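Local coordinates for protein methylmalonyl-CoA carboxyltransferase 12S subunit (PDB 1ON3) that catalyses transfer of the carboxyl group of methylmalonyl-CoA to the biotin of the 1.3S subunit, as the hexameric core of transcarboxylase, at residues G29-Q38 and S101-G109; V62-T70 and E113-E121. One frame throughout, in Å; residues are numbered along the deposited sequence.

Overall arrangement
Both contacts belong to the N-terminal carboxyltransferase half of one subunit, and their centres lie about 17 Å apart. They interlock along the chain: 62-70 falls between the two segments of contact 1, and 101-109 falls between those of contact 2. Strand 95-102 leads through the turn of contact 1 into helix 113-129 of contact 2. Contacts 1 and 2 meet directly where Gln102 NE2 lies 3.0 Å from Gln115 OE1, probably as a hydrogen bond. Contact 1 lines the methylmalonyl-CoA pocket through Arg34, Phe104, Met107 and Gly108. Contact 2 stands back from it, with the Thr70 side chain about 11 Å from a bound methylmalonyl-CoA, and faces two neighbouring subunits.

Contact 1 (G29-Q38 and S101-G109). With MCA (methylmalonyl-coenzyme A), chain T.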
# COMPACT_ATOMS: atom_id res chain seq x y z
N GLY E 29 -28.38 -40.75 4.50
CA GLY E 29 -28.86 -40.05 3.32
C GLY E 29 -30.26 -40.47 2.90
O GLY E 29 -31.17 -40.53 3.72
N GLY E 30 -30.43 -40.79 1.62
CA GLY E 30 -31.74 -41.18 1.13
C GLY E 30 -32.19 -42.58 1.51
O GLY E 30 -33.26 -43.02 1.10
N GLY E 31 -31.37 -43.29 2.28
CA GLY E 31 -31.74 -44.63 2.70
C GLY E 31 -31.09 -45.76 1.93
O GLY E 31 -30.58 -45.58 0.83
N GLU E 32 -31.13 -46.95 2.52
CA GLU E 32 -30.54 -48.15 1.94
C GLU E 32 -30.87 -48.41 0.47
O GLU E 32 -29.99 -48.74 -0.33
CB GLU E 32 -30.96 -49.36 2.77
CG GLU E 32 -30.66 -50.71 2.14
CD GLU E 32 -31.41 -51.83 2.85
OE1 GLU E 32 -31.24 -53.00 2.45
OE2 GLU E 32 -32.17 -51.53 3.80
N ARG E 33 -32.14 -48.26 0.11
CA ARG E 33 -32.56 -48.53 -1.26
C ARG E 33 -31.97 -47.58 -2.30
O ARG E 33 -31.47 -48.03 -3.33
CB ARG E 33 -34.09 -48.50 -1.36
CG ARG E 33 -34.62 -48.80 -2.76
CD ARG E 33 -34.28 -50.22 -3.23
NE ARG E 33 -35.02 -51.25 -2.51
CZ ARG E 33 -34.69 -51.76 -1.32
NH1 ARG E 33 -33.60 -51.34 -0.69
NH2 ARG E 33 -35.45 -52.68 -0.76
N ARG E 34 -32.05 -46.28 -2.04
CA ARG E 34 -31.52 -45.32 -3.01
C ARG E 34 -30.00 -45.41 -3.07
O ARG E 34 -29.39 -45.10 -4.10
CB ARG E 34 -31.96 -43.91 -2.66
CG ARG E 34 -33.44 -43.67 -2.90
CD ARG E 34 -33.84 -42.26 -2.52
NE ARG E 34 -35.27 -42.04 -2.74
CZ ARG E 34 -35.83 -41.94 -3.94
NH1 ARG E 34 -35.10 -42.04 -5.04
NH2 ARG E 34 -37.14 -41.76 -4.04
N VAL E 35 -29.40 -45.84 -1.97
CA VAL E 35 -27.96 -46.04 -1.90
C VAL E 35 -27.62 -47.24 -2.78
O VAL E 35 -26.65 -47.21 -3.53
CB VAL E 35 -27.50 -46.31 -0.45
CG1 VAL E 35 -26.10 -46.90 -0.44
CG2 VAL E 35 -27.53 -45.02 0.35
N GLU E 36 -28.42 -48.30 -2.70
CA GLU E 36 -28.16 -49.47 -3.52
C GLU E 36 -28.30 -49.12 -4.99
O GLU E 36 -27.53 -49.60 -5.82
CB GLU E 36 -29.13 -50.61 -3.18
CG GLU E 36 -28.85 -51.25 -1.85
CD GLU E 36 -29.85 -52.33 -1.50
OE1 GLU E 36 -29.74 -52.88 -0.38
OE2 GLU E 36 -30.74 -52.63 -2.33
N LYS E 37 -29.28 -48.28 -5.32
CA LYS E 37 -29.44 -47.91 -6.72
C LYS E 37 -28.21 -47.13 -7.20
O LYS E 37 -27.72 -47.34 -8.32
CB LYS E 37 -30.69 -47.07 -6.93
CG LYS E 37 -30.90 -46.63 -8.37
CD LYS E 37 -32.25 -45.97 -8.57
CE LYS E 37 -32.53 -45.69 -10.04
NZ LYS E 37 -33.91 -45.14 -10.25
N GLN E 38 -27.72 -46.23 -6.35
CA GLN E 38 -26.54 -45.43 -6.70
C GLN E 38 -25.41 -46.41 -6.99
O GLN E 38 -24.77 -46.35 -8.04
CB GLN E 38 -26.17 -44.49 -5.53
CG GLN E 38 -24.90 -43.66 -5.77
CD GLN E 38 -25.15 -42.33 -6.48
OE1 GLN E 38 -26.19 -42.13 -7.14
NE2 GLN E 38 -24.19 -41.42 -6.37
N SER E 101 -19.89 -32.35 -1.27
CA SER E 101 -20.21 -33.56 -2.01
C SER E 101 -21.73 -33.71 -2.04
O SER E 101 -22.35 -33.90 -1.00
CB SER E 101 -19.55 -34.76 -1.32
OG SER E 101 -19.64 -35.95 -2.09
N GLN E 102 -22.31 -33.58 -3.23
CA GLN E 102 -23.76 -33.68 -3.37
C GLN E 102 -24.25 -35.10 -3.22
O GLN E 102 -23.61 -36.05 -3.68
CB GLN E 102 -24.21 -33.12 -4.74
CG GLN E 102 -24.17 -31.61 -4.81
CD GLN E 102 -24.64 -31.06 -6.14
OE1 GLN E 102 -24.20 -31.51 -7.19
NE2 GLN E 102 -25.52 -30.06 -6.10
N ASP E 103 -25.40 -35.23 -2.56
CA ASP E 103 -25.99 -36.53 -2.29
C ASP E 103 -27.22 -36.72 -3.18
O ASP E 103 -28.32 -36.24 -2.87
CB ASP E 103 -26.39 -36.62 -0.82
CG ASP E 103 -26.86 -38.00 -0.42
OD1 ASP E 103 -27.01 -38.85 -1.32
OD2 ASP E 103 -27.08 -38.23 0.78
N PHE E 104 -27.01 -37.42 -4.29
CA PHE E 104 -28.09 -37.69 -5.23
C PHE E 104 -29.24 -38.52 -4.62
O PHE E 104 -30.36 -38.45 -5.11
CB PHE E 104 -27.54 -38.44 -6.45
CG PHE E 104 -28.54 -38.61 -7.55
CD1 PHE E 104 -28.87 -37.53 -8.38
CD2 PHE E 104 -29.21 -39.82 -7.73
CE1 PHE E 104 -29.84 -37.66 -9.36
CE2 PHE E 104 -30.19 -39.95 -8.71
CZ PHE E 104 -30.51 -38.87 -9.52
N THR E 105 -28.97 -39.29 -3.57
CA THR E 105 -30.03 -40.10 -2.94
C THR E 105 -31.05 -39.24 -2.20
O THR E 105 -32.09 -39.74 -1.75
CB THR E 105 -29.47 -41.13 -1.92
OG1 THR E 105 -29.03 -40.45 -0.74
CG2 THR E 105 -28.31 -41.90 -2.53
N VAL E 106 -30.76 -37.95 -2.07
CA VAL E 106 -31.66 -37.03 -1.39
C VAL E 106 -32.28 -36.06 -2.40
O VAL E 106 -31.64 -35.11 -2.85
CB VAL E 106 -30.89 -36.28 -0.29
CG1 VAL E 106 -31.75 -35.17 0.29
CG2 VAL E 106 -30.48 -37.26 0.81
N MET E 107 -33.53 -36.33 -2.76
CA MET E 107 -34.24 -35.49 -3.73
C MET E 107 -33.42 -35.26 -5.00
O MET E 107 -33.32 -34.14 -5.52
CB MET E 107 -34.62 -34.15 -3.09
CG MET E 107 -35.76 -34.24 -2.06
SD MET E 107 -36.41 -32.60 -1.53
CE MET E 107 -37.42 -32.10 -2.95
N GLY E 108 -32.83 -36.34 -5.52
CA GLY E 108 -32.03 -36.23 -6.73
C GLY E 108 -30.87 -35.26 -6.63
O GLY E 108 -30.42 -34.72 -7.65
N GLY E 109 -30.37 -35.04 -5.42
CA GLY E 109 -29.27 -34.11 -5.25
C GLY E 109 -29.63 -32.69 -5.67
O GLY E 109 -28.75 -31.83 -5.76
C8 MCA T . -34.39 -34.46 -9.93
N9 MCA T . -35.32 -34.53 -8.89
C4 MCA T . -35.63 -33.20 -8.61
C5 MCA T . -34.86 -32.44 -9.52
N7 MCA T . -34.09 -33.25 -10.34
N3 MCA T . -36.51 -32.70 -7.65
C2 MCA T . -36.57 -31.32 -7.66
N1 MCA T . -35.86 -30.48 -8.49
C6 MCA T . -34.99 -31.01 -9.44
N6 MCA T . -34.32 -30.15 -10.22
C1' MCA T . -35.86 -35.58 -8.21
C2' MCA T . -36.79 -36.35 -9.15
O2' MCA T . -38.07 -35.79 -9.17
C3' MCA T . -36.67 -37.75 -8.60
O3' MCA T . -37.63 -37.93 -7.57
C4' MCA T . -35.23 -37.88 -8.08
O4' MCA T . -34.82 -36.48 -7.84
C5' MCA T . -34.14 -38.47 -9.06
O5' MCA T . -34.68 -38.70 -10.11
P1 MCA T . -35.00 -39.52 -11.19
O11 MCA T . -35.85 -38.97 -12.11
O12 MCA T . -35.46 -40.50 -10.40
O6 MCA T . -33.72 -39.93 -12.13
P2 MCA T . -32.77 -40.19 -13.02
O21 MCA T . -33.74 -40.90 -13.71
O22 MCA T . -31.50 -40.64 -12.62
O7 MCA T . -32.62 -38.80 -13.81
CPB MCA T . -32.32 -37.75 -13.30
CPA MCA T . -32.21 -36.40 -13.97
CP7 MCA T . -33.73 -36.08 -13.89
CP9 MCA T . -31.50 -36.44 -15.34
CP8 MCA T . -31.38 -35.48 -13.04
OP3 MCA T . -34.18 -36.07 -12.74
CP6 MCA T . -34.26 -34.87 -14.39
OP2 MCA T . -34.01 -34.56 -15.61
NP2 MCA T . -35.04 -33.98 -13.50
CP5 MCA T . -34.93 -32.60 -13.82
CP4 MCA T . -34.07 -31.60 -14.37
CP3 MCA T . -34.30 -30.16 -14.35
OP1 MCA T . -35.54 -29.98 -14.89
NP1 MCA T . -33.56 -28.96 -13.95
CP2 MCA T . -34.33 -27.77 -14.17
CP1 MCA T . -33.57 -26.66 -13.56
P3 MCA T . -38.26 -39.11 -6.61
O31 MCA T . -38.88 -39.72 -7.83
O32 MCA T . -39.28 -38.47 -5.72
O33 MCA T . -37.34 -40.10 -5.93
S MCA T . -34.19 -25.26 -13.67
CS1 MCA T . -32.80 -24.90 -12.88
OS1 MCA T . -31.81 -25.57 -12.46
CS2 MCA T . -32.16 -23.85 -13.56
CS3 MCA T . -31.93 -22.75 -12.87
CS4 MCA T . -31.51 -23.63 -14.96
OS4 MCA T . -31.42 -22.51 -15.46
OS5 MCA T . -31.11 -24.65 -15.51
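Thr105 OG1 is held between the two segments. It accepts a hydrogen bond from Gly30 N at 2.8 Å, with an N-H...O angle of 148°, and gives its own proton to Asp103 OD1 at 2.6 Å. Thr105 N also donates to Asp103 OD1, which makes an Asx turn. Both donors reach that oxygen from the same face of the carboxylate. The Thr105 hydroxyl sits between its backbone N and carbonyl carbon (chi1 73°), which turns CG2 toward the first turn of helix 32-40, 3.7 Å from Arg34 O. Gly30 CA lies 3.2 Å from Thr105 O in a CA-H...O contact, with no room for a CB.

Arg34 packs CD against the same carbonyl oxygen at 3.2 Å. Its extended chain carries the guanidinium on to the 3'-phosphate of methylmalonyl-CoA. There NH2 makes a weak hydrogen bond to O33, doubtful because the side chain has a second conformer. Phe104 CZ comes within 3.7 Å of C5' of the ligand. Gly108 CA lies over one face of the Phe104 ring, toward its rim. Gln38 OE1 lies near Phe104 CD2, while Gln38 NE2 bonds to Asp138. The two bonds of the Thr105 hydroxyl tie the Asp103-Val106 turn to the loop before helix 32-40, and a positive Arg34 would probably favour the phosphate in the conformer that reaches it.

Contact 2 (V62-T70 and E113-E121); sequences VGAFRKHRT and ETQSTKVVE
Arg66 lies across helix 113-129 and touches four of its residues in turn. Its CB touches Lys118 CD. CG follows, 3.5 Å from Thr114 CG2, and NE stays beside that methyl. With CG anti to the backbone N and a bend at chi2 (76°), the guanidinium crosses the helix, and NH2 rests against Thr117 CG2. NH1 ends the run in a salt bridge to Glu121 OE1 at 3.3 Å, its N-H pointing nearly straight at the oxygen, though Glu121 has a second conformer and the pairing is not certain. The oxygen lies in the guanidinium plane and is met on its syn side.

Residues 63-66 form a type I turn after strand 60-62, the outermost strand of the sheet within this chain, in this crotonase-like half. Lys118 runs past Arg66 in the opposite direction to reach the turn. NZ donates to Gly63 O at 2.9 Å from above the carbonyl plane, and Arg66 N reaches that oxygen from the other face. NZ also bonds to Val85 O, Ala82 O and a water within hydrogen-bonding reach of Val62 O. A methionine at Lys118 would probably leave Gly63 O, Val85 O and Ala82 O without the ammonium that joins them.

A second water joins Arg69 N, Thr114 OG1 and Glu113 OE2. Glu113 OE1 forms a salt bridge with Arg69 of a neighbouring subunit, and Phe65 packs edge-to-face with Tyr478 of another.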
# COMPACT_ATOMS: atom_id res chain seq x y z
N VAL E 62 -19.31 -30.01 8.57
CA VAL E 62 -20.04 -28.84 9.04
C VAL E 62 -21.46 -28.90 8.45
O VAL E 62 -21.63 -29.16 7.27
CB VAL E 62 -19.36 -27.50 8.57
CG1 VAL E 62 -20.30 -26.33 8.79
CG2 VAL E 62 -18.07 -27.27 9.33
N GLY E 63 -22.47 -28.68 9.29
CA GLY E 63 -23.83 -28.68 8.78
C GLY E 63 -24.50 -30.03 8.53
O GLY E 63 -25.44 -30.11 7.74
N ALA E 64 -24.03 -31.08 9.19
CA ALA E 64 -24.67 -32.38 9.01
C ALA E 64 -26.13 -32.20 9.42
O ALA E 64 -27.04 -32.64 8.72
CB ALA E 64 -24.01 -33.43 9.92
N PHE E 65 -26.35 -31.52 10.53
CA PHE E 65 -27.71 -31.31 11.02
C PHE E 65 -28.45 -30.11 10.44
O PHE E 65 -29.58 -29.84 10.84
CB PHE E 65 -27.72 -31.22 12.54
CG PHE E 65 -27.38 -32.50 13.23
CD1 PHE E 65 -26.12 -32.69 13.78
CD2 PHE E 65 -28.30 -33.54 13.29
CE1 PHE E 65 -25.78 -33.91 14.39
CE2 PHE E 65 -27.97 -34.75 13.89
CZ PHE E 65 -26.71 -34.93 14.44
N ARG E 66 -27.82 -29.40 9.50
CA ARG E 66 -28.44 -28.24 8.88
C ARG E 66 -29.70 -28.67 8.13
O ARG E 66 -29.71 -29.73 7.49
CB ARG E 66 -27.46 -27.58 7.89
CG ARG E 66 -27.94 -26.28 7.29
CD ARG E 66 -27.83 -25.12 8.26
NE ARG E 66 -28.07 -23.84 7.60
CZ ARG E 66 -27.12 -23.04 7.13
NH1 ARG E 66 -25.84 -23.37 7.24
NH2 ARG E 66 -27.45 -21.92 6.53
N LYS E 67 -30.75 -27.85 8.17
CA LYS E 67 -32.01 -28.20 7.51
C LYS E 67 -32.60 -27.08 6.69
O LYS E 67 -32.47 -25.91 7.03
CB LYS E 67 -33.04 -28.62 8.55
CG LYS E 67 -32.73 -29.91 9.26
CD LYS E 67 -33.87 -30.24 10.23
CE LYS E 67 -33.59 -31.50 11.02
NZ LYS E 67 -34.69 -31.75 12.00
N HIS E 68 -33.28 -27.46 5.61
CA HIS E 68 -33.93 -26.50 4.73
C HIS E 68 -35.03 -25.78 5.50
O HIS E 68 -35.60 -26.32 6.45
CB HIS E 68 -34.54 -27.20 3.51
CG HIS E 68 -35.74 -28.05 3.84
ND1 HIS E 68 -35.63 -29.29 4.44
CD2 HIS E 68 -37.06 -27.84 3.64
CE1 HIS E 68 -36.84 -29.81 4.59
NE2 HIS E 68 -37.72 -28.95 4.11
N ARG E 69 -35.34 -24.56 5.08
CA ARG E 69 -36.36 -23.75 5.71
C ARG E 69 -37.54 -23.49 4.77
O ARG E 69 -38.51 -22.82 5.15
CB ARG E 69 -35.76 -22.42 6.17
CG ARG E 69 -34.64 -22.56 7.17
CD ARG E 69 -34.17 -21.20 7.65
NE ARG E 69 -35.24 -20.45 8.31
CZ ARG E 69 -35.15 -19.17 8.66
NH1 ARG E 69 -34.04 -18.50 8.41
NH2 ARG E 69 -36.18 -18.56 9.24
N THR E 70 -37.46 -24.01 3.55
CA THR E 70 -38.52 -23.82 2.57
C THR E 70 -39.75 -24.63 3.00
O THR E 70 -39.62 -25.63 3.69
CB THR E 70 -38.04 -24.29 1.17
OG1 THR E 70 -37.36 -25.54 1.31
CG2 THR E 70 -37.08 -23.26 0.55
N GLU E 113 -31.98 -24.25 -1.53
CA GLU E 113 -31.43 -22.96 -1.17
C GLU E 113 -30.41 -23.14 -0.04
O GLU E 113 -29.33 -22.57 -0.07
CB GLU E 113 -32.59 -22.04 -0.76
CG GLU E 113 -32.27 -21.00 0.28
CD GLU E 113 -33.54 -20.32 0.80
OE1 GLU E 113 -33.90 -19.25 0.27
OE2 GLU E 113 -34.17 -20.88 1.73
N THR E 114 -30.76 -23.93 0.96
CA THR E 114 -29.86 -24.15 2.09
C THR E 114 -28.65 -24.97 1.67
O THR E 114 -27.55 -24.73 2.17
CB THR E 114 -30.58 -24.85 3.26
OG1 THR E 114 -31.52 -23.93 3.85
CG2 THR E 114 -29.58 -25.28 4.33
N GLN E 115 -28.85 -25.91 0.75
CA GLN E 115 -27.74 -26.72 0.23
C GLN E 115 -26.71 -25.78 -0.40
O GLN E 115 -25.51 -25.89 -0.13
CB GLN E 115 -28.22 -27.71 -0.84
CG GLN E 115 -27.13 -28.69 -1.29
CD GLN E 115 -27.46 -29.40 -2.58
OE1 GLN E 115 -26.92 -29.07 -3.65
NE2 GLN E 115 -28.36 -30.37 -2.51
N SER E 116 -27.18 -24.85 -1.21
CA SER E 116 -26.26 -23.90 -1.85
C SER E 116 -25.61 -22.97 -0.85
O SER E 116 -24.46 -22.57 -1.03
CB SER E 116 -26.99 -23.08 -2.92
OG SER E 116 -27.27 -23.88 -4.07
N THR E 117 -26.32 -22.62 0.21
CA THR E 117 -25.75 -21.75 1.23
C THR E 117 -24.62 -22.49 1.94
O THR E 117 -23.58 -21.90 2.24
CB THR E 117 -26.81 -21.31 2.24
OG1 THR E 117 -27.78 -20.50 1.57
CG2 THR E 117 -26.18 -20.51 3.37
N LYS E 118 -24.81 -23.79 2.19
CA LYS E 118 -23.80 -24.62 2.85
C LYS E 118 -22.52 -24.66 2.00
O LYS E 118 -21.39 -24.56 2.50
CB LYS E 118 -24.32 -26.06 3.04
CG LYS E 118 -25.25 -26.27 4.25
CD LYS E 118 -25.68 -27.73 4.41
CE LYS E 118 -24.51 -28.65 4.67
NZ LYS E 118 -24.95 -30.05 4.92
N VAL E 119 -22.71 -24.84 0.70
CA VAL E 119 -21.57 -24.89 -0.21
C VAL E 119 -20.82 -23.55 -0.22
O VAL E 119 -19.59 -23.51 -0.16
CB VAL E 119 -22.01 -25.25 -1.64
CG1 VAL E 119 -20.84 -25.09 -2.61
CG2 VAL E 119 -22.49 -26.70 -1.67
N VAL E 120 -21.57 -22.45 -0.30
CA VAL E 120 -20.95 -21.13 -0.31
C VAL E 120 -20.19 -20.86 0.99
O VAL E 120 -19.09 -20.30 0.98
CB VAL E 120 -22.00 -20.02 -0.55
CG1 VAL E 120 -21.37 -18.65 -0.40
CG2 VAL E 120 -22.58 -20.14 -1.96
N GLU E 121 -20.76 -21.27 2.12
CA GLU E 121 -20.09 -21.05 3.39
C GLU E 121 -18.78 -21.83 3.43
O GLU E 121 -17.77 -21.35 3.95
CB GLU E 121 -21.04 -21.41 4.55
CG GLU E 121 -21.79 -20.17 5.07
CD GLU E 121 -23.12 -20.48 5.74
OE1 GLU E 121 -23.25 -21.57 6.35
OE2 GLU E 121 -24.03 -19.62 5.67
O HOH W 1 -22.65 -31.34 5.79
O HOH W 2 -33.87 -23.55 2.80